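Local atomic coordinates of dinoflagellate luciferase (Lingulodinium polyedrum, PDB entry 1VPR), a protein that catalyses the oxidation of dinoflagellate luciferin by molecular oxygen with emission of blue light, this chain being the third of its three luciferase domains. Residues R274-A279 against R289-V294. Numbering follows the deposited sequence.
Sequences RIERRA and RQATEV
R274, E276 and R278 exchange paired backbone N-H...O bonds with E293, A291 and R289, and the short strand segments run antiparallel at 172°, their axes 4.7 Å apart. Between these hydrogen-bonded pairs, I275-T292 and R277-Q290 form non-hydrogen-bonded pairs whose side chains share one face of the sheet, opposite that of R274, E276 and R278. There R277 lies alongside Q290, its chain extended from CG to NE (chi3 171°), which carries the guanidinium edge to the amide: R277 NE reaches Q290 OE1 at 3.0 Å and R277 NH2 the same OE1 at 3.1 Å. Both come from above one face of the amide, and OE1 also bonds Y303. A leucine here has neither donor, and the Q290 amide, keeping Y303, would probably turn more freely.

On the opposite face, R278 NE meets the syn lone pair of E276 OE2 at 2.6 Å. R289 NH1 sits 3.2 Å from R278 CZ, over that guanidinium's face; the proximity of like charges is probably eased by E276, whose OE2 lies a long 3.7 Å from R289 NH1, and by D103, salt-bridged to R289. A water ties E276 OE2 to R289 O and NE. Farther along, R274 NH2 salt-bridges E293 OE2 from above the carboxylate plane at 3.2 Å, while the D113 carbonyl takes R274 NH1 and G296 N bonds E293 OE1. Together the strands make a beta hairpin of the antiparallel, calycin-type barrel in the luciferase catalytic domain.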
ATOM      1  N   ARG A 274       6.321  -9.452  -4.410  1.00 13.54           N
ATOM      2  CA  ARG A 274       5.647  -9.433  -5.688  1.00 13.73           C
ATOM      3  C   ARG A 274       4.171  -9.474  -5.390  1.00 12.17           C
ATOM      4  O   ARG A 274       3.749 -10.103  -4.430  1.00 13.67           O
ATOM      5  CB  ARG A 274       6.151 -10.588  -6.543  1.00 11.96           C
ATOM      6  CG  ARG A 274       7.583 -10.325  -7.037  1.00 15.90           C
ATOM      7  CD  ARG A 274       8.155 -11.527  -7.802  1.00 16.43           C
ATOM      8  NE  ARG A 274       8.201 -12.685  -6.924  1.00 18.08           N
ATOM      9  CZ  ARG A 274       8.440 -13.921  -7.339  1.00 19.12           C
ATOM     10  NH1 ARG A 274       8.663 -14.143  -8.632  1.00 19.69           N
ATOM     11  NH2 ARG A 274       8.415 -14.927  -6.469  1.00 17.51           N
ATOM     12  N   ILE A 275       3.370  -8.817  -6.219  1.00 13.53           N
ATOM     13  CA  ILE A 275       1.962  -8.682  -5.871  1.00 12.35           C
ATOM     14  C   ILE A 275       1.005  -8.500  -7.026  1.00 12.82           C
ATOM     15  O   ILE A 275       1.407  -8.070  -8.112  1.00 15.50           O
ATOM     16  CB  ILE A 275       1.860  -7.456  -4.904  1.00 13.84           C
ATOM     17  CG1 ILE A 275       0.418  -7.181  -4.460  1.00 12.48           C
ATOM     18  CG2 ILE A 275       2.428  -6.190  -5.612  1.00 14.19           C
ATOM     19  CD1 ILE A 275       0.364  -6.000  -3.479  1.00 14.98           C
ATOM     20  N   GLU A 276      -0.254  -8.881  -6.810  1.00 14.55           N
ATOM     21  CA  GLU A 276      -1.291  -8.650  -7.808  1.00 12.73           C
ATOM     22  C   GLU A 276      -2.561  -8.215  -7.099  1.00 13.16           C
ATOM     23  O   GLU A 276      -2.760  -8.521  -5.900  1.00 12.63           O
ATOM     24  CB  GLU A 276      -1.610  -9.909  -8.647  1.00 12.39           C
ATOM     25  CG  GLU A 276      -2.222 -11.096  -7.899  1.00 14.26           C
ATOM     26  CD  GLU A 276      -3.031 -11.969  -8.838  1.00 19.12           C
ATOM     27  OE1 GLU A 276      -2.413 -12.563  -9.754  1.00 17.68           O
ATOM     28  OE2 GLU A 276      -4.284 -12.042  -8.688  1.00 16.17           O
ATOM     29  N   ARG A 277      -3.398  -7.464  -7.820  1.00 13.68           N
ATOM     30  CA  ARG A 277      -4.721  -7.080  -7.324  1.00 13.11           C
ATOM     31  C   ARG A 277      -5.624  -7.373  -8.495  1.00 11.87           C
ATOM     32  O   ARG A 277      -5.332  -6.938  -9.607  1.00 14.52           O
ATOM     33  CB  ARG A 277      -4.842  -5.597  -6.984  1.00 12.82           C
ATOM     34  CG  ARG A 277      -4.251  -5.209  -5.611  1.00 14.70           C
ATOM     35  CD  ARG A 277      -4.134  -3.689  -5.464  1.00 13.33           C
ATOM     36  NE  ARG A 277      -3.774  -3.338  -4.090  1.00 15.03           N
ATOM     37  CZ  ARG A 277      -3.439  -2.112  -3.697  1.00 14.26           C
ATOM     38  NH1 ARG A 277      -3.425  -1.121  -4.576  1.00  9.78           N
ATOM     39  NH2 ARG A 277      -3.097  -1.885  -2.426  1.00 13.16           N
ATOM     40  N   ARG A 278      -6.712  -8.102  -8.254  1.00 12.78           N
ATOM     41  CA  ARG A 278      -7.666  -8.409  -9.311  1.00 10.96           C
ATOM     42  C   ARG A 278      -9.077  -8.175  -8.806  1.00 12.80           C
ATOM     43  O   ARG A 278      -9.386  -8.444  -7.632  1.00 13.90           O
ATOM     44  CB  ARG A 278      -7.518  -9.862  -9.810  1.00 11.36           C
ATOM     45  CG  ARG A 278      -7.929 -10.957  -8.848  1.00 15.40           C
ATOM     46  CD  ARG A 278      -7.917 -12.333  -9.543  1.00 17.78           C
ATOM     47  NE  ARG A 278      -6.551 -12.791  -9.835  1.00 20.71           N
ATOM     48  CZ  ARG A 278      -6.260 -13.948 -10.434  1.00 20.44           C
ATOM     49  NH1 ARG A 278      -4.997 -14.275 -10.641  1.00 19.70           N
ATOM     50  NH2 ARG A 278      -7.229 -14.774 -10.834  1.00 21.46           N
ATOM     51  N   ALA A 279      -9.926  -7.653  -9.687  1.00 12.16           N
ATOM     52  CA  ALA A 279     -11.325  -7.390  -9.358  1.00 13.66           C
ATOM     53  C   ALA A 279     -12.183  -8.407 -10.104  1.00 15.41           C
ATOM     54  O   ALA A 279     -11.943  -8.670 -11.275  1.00 16.33           O
ATOM     55  CB  ALA A 279     -11.717  -5.977  -9.790  1.00 10.11           C
ATOM     56  N   ARG A 289      -9.175  -9.042  -4.864  1.00 14.12           N
ATOM     57  CA  ARG A 289      -8.281  -9.871  -4.094  1.00 15.24           C
ATOM     58  C   ARG A 289      -6.863  -9.399  -4.323  1.00 15.09           C
ATOM     59  O   ARG A 289      -6.406  -9.284  -5.454  1.00 16.51           O
ATOM     60  CB  ARG A 289      -8.378 -11.360  -4.469  1.00 15.16           C
ATOM     61  CG  ARG A 289      -7.449 -12.229  -3.597  1.00 15.12           C
ATOM     62  CD  ARG A 289      -7.372 -13.690  -4.086  1.00 15.68           C
ATOM     63  NE  ARG A 289      -6.745 -13.795  -5.411  1.00 17.24           N
ATOM     64  CZ  ARG A 289      -6.867 -14.856  -6.215  1.00 19.45           C
ATOM     65  NH1 ARG A 289      -6.268 -14.873  -7.397  1.00 18.00           N
ATOM     66  NH2 ARG A 289      -7.601 -15.900  -5.844  1.00 18.66           N
ATOM     67  N   GLN A 290      -6.180  -9.109  -3.226  1.00 15.62           N
ATOM     68  CA  GLN A 290      -4.787  -8.674  -3.265  1.00 15.27           C
ATOM     69  C   GLN A 290      -3.939  -9.859  -2.788  1.00 14.69           C
ATOM     70  O   GLN A 290      -4.215 -10.437  -1.740  1.00 16.46           O
ATOM     71  CB  GLN A 290      -4.620  -7.499  -2.302  1.00 17.17           C
ATOM     72  CG  GLN A 290      -3.216  -6.939  -2.162  1.00 15.74           C
ATOM     73  CD  GLN A 290      -3.196  -5.743  -1.245  1.00 18.24           C
ATOM     74  OE1 GLN A 290      -3.878  -4.741  -1.495  1.00 14.52           O
ATOM     75  NE2 GLN A 290      -2.419  -5.839  -0.169  1.00 17.29           N
ATOM     76  N   ALA A 291      -2.908 -10.224  -3.546  1.00 15.06           N
ATOM     77  CA  ALA A 291      -2.064 -11.343  -3.167  1.00 14.37           C
ATOM     78  C   ALA A 291      -0.612 -10.884  -3.224  1.00 13.18           C
ATOM     79  O   ALA A 291      -0.112 -10.527  -4.299  1.00 11.80           O
ATOM     80  CB  ALA A 291      -2.296 -12.537  -4.137  1.00 13.33           C
ATOM     81  N   THR A 292       0.051 -10.901  -2.072  1.00 14.36           N
ATOM     82  CA  THR A 292       1.445 -10.479  -1.954  1.00 17.04           C
ATOM     83  C   THR A 292       2.330 -11.655  -1.555  1.00 19.60           C
ATOM     84  O   THR A 292       2.004 -12.392  -0.625  1.00 19.29           O
ATOM     85  CB  THR A 292       1.596  -9.410  -0.885  1.00 18.60           C
ATOM     86  OG1 THR A 292       0.645  -8.366  -1.124  1.00 18.42           O
ATOM     87  CG2 THR A 292       3.000  -8.813  -0.917  1.00 16.78           C
ATOM     88  N   GLU A 293       3.460 -11.808  -2.236  1.00 20.10           N
ATOM     89  CA  GLU A 293       4.354 -12.934  -1.955  1.00 20.95           C
ATOM     90  C   GLU A 293       5.821 -12.591  -1.801  1.00 19.08           C
ATOM     91  O   GLU A 293       6.363 -11.744  -2.511  1.00 17.96           O
ATOM     92  CB  GLU A 293       4.225 -13.993  -3.062  1.00 21.96           C
ATOM     93  CG  GLU A 293       4.918 -15.342  -2.773  1.00 22.43           C
ATOM     94  CD  GLU A 293       6.400 -15.398  -3.157  1.00 23.77           C
ATOM     95  OE1 GLU A 293       7.030 -16.455  -2.890  1.00 24.62           O
ATOM     96  OE2 GLU A 293       6.935 -14.411  -3.725  1.00 22.85           O
ATOM     97  N   VAL A 294       6.450 -13.269  -0.851  1.00 19.18           N
ATOM     98  CA  VAL A 294       7.877 -13.149  -0.610  1.00 22.10           C
ATOM     99  C   VAL A 294       8.342 -14.438   0.086  1.00 22.60           C
ATOM    100  O   VAL A 294       7.667 -14.983   0.984  1.00 20.64           O
ATOM    101  CB  VAL A 294       8.225 -11.900   0.234  1.00 21.91           C
ATOM    102  CG1 VAL A 294       7.844 -12.099   1.690  1.00 22.56           C
ATOM    103  CG2 VAL A 294       9.710 -11.565   0.061  1.00 22.65           C
TER
HETATM  104  O   HOH W   1       8.631 -12.126  -4.185  1.00 14.70           O
HETATM  105  O   HOH W   2      -5.168 -11.574  -6.213  1.00 19.19           O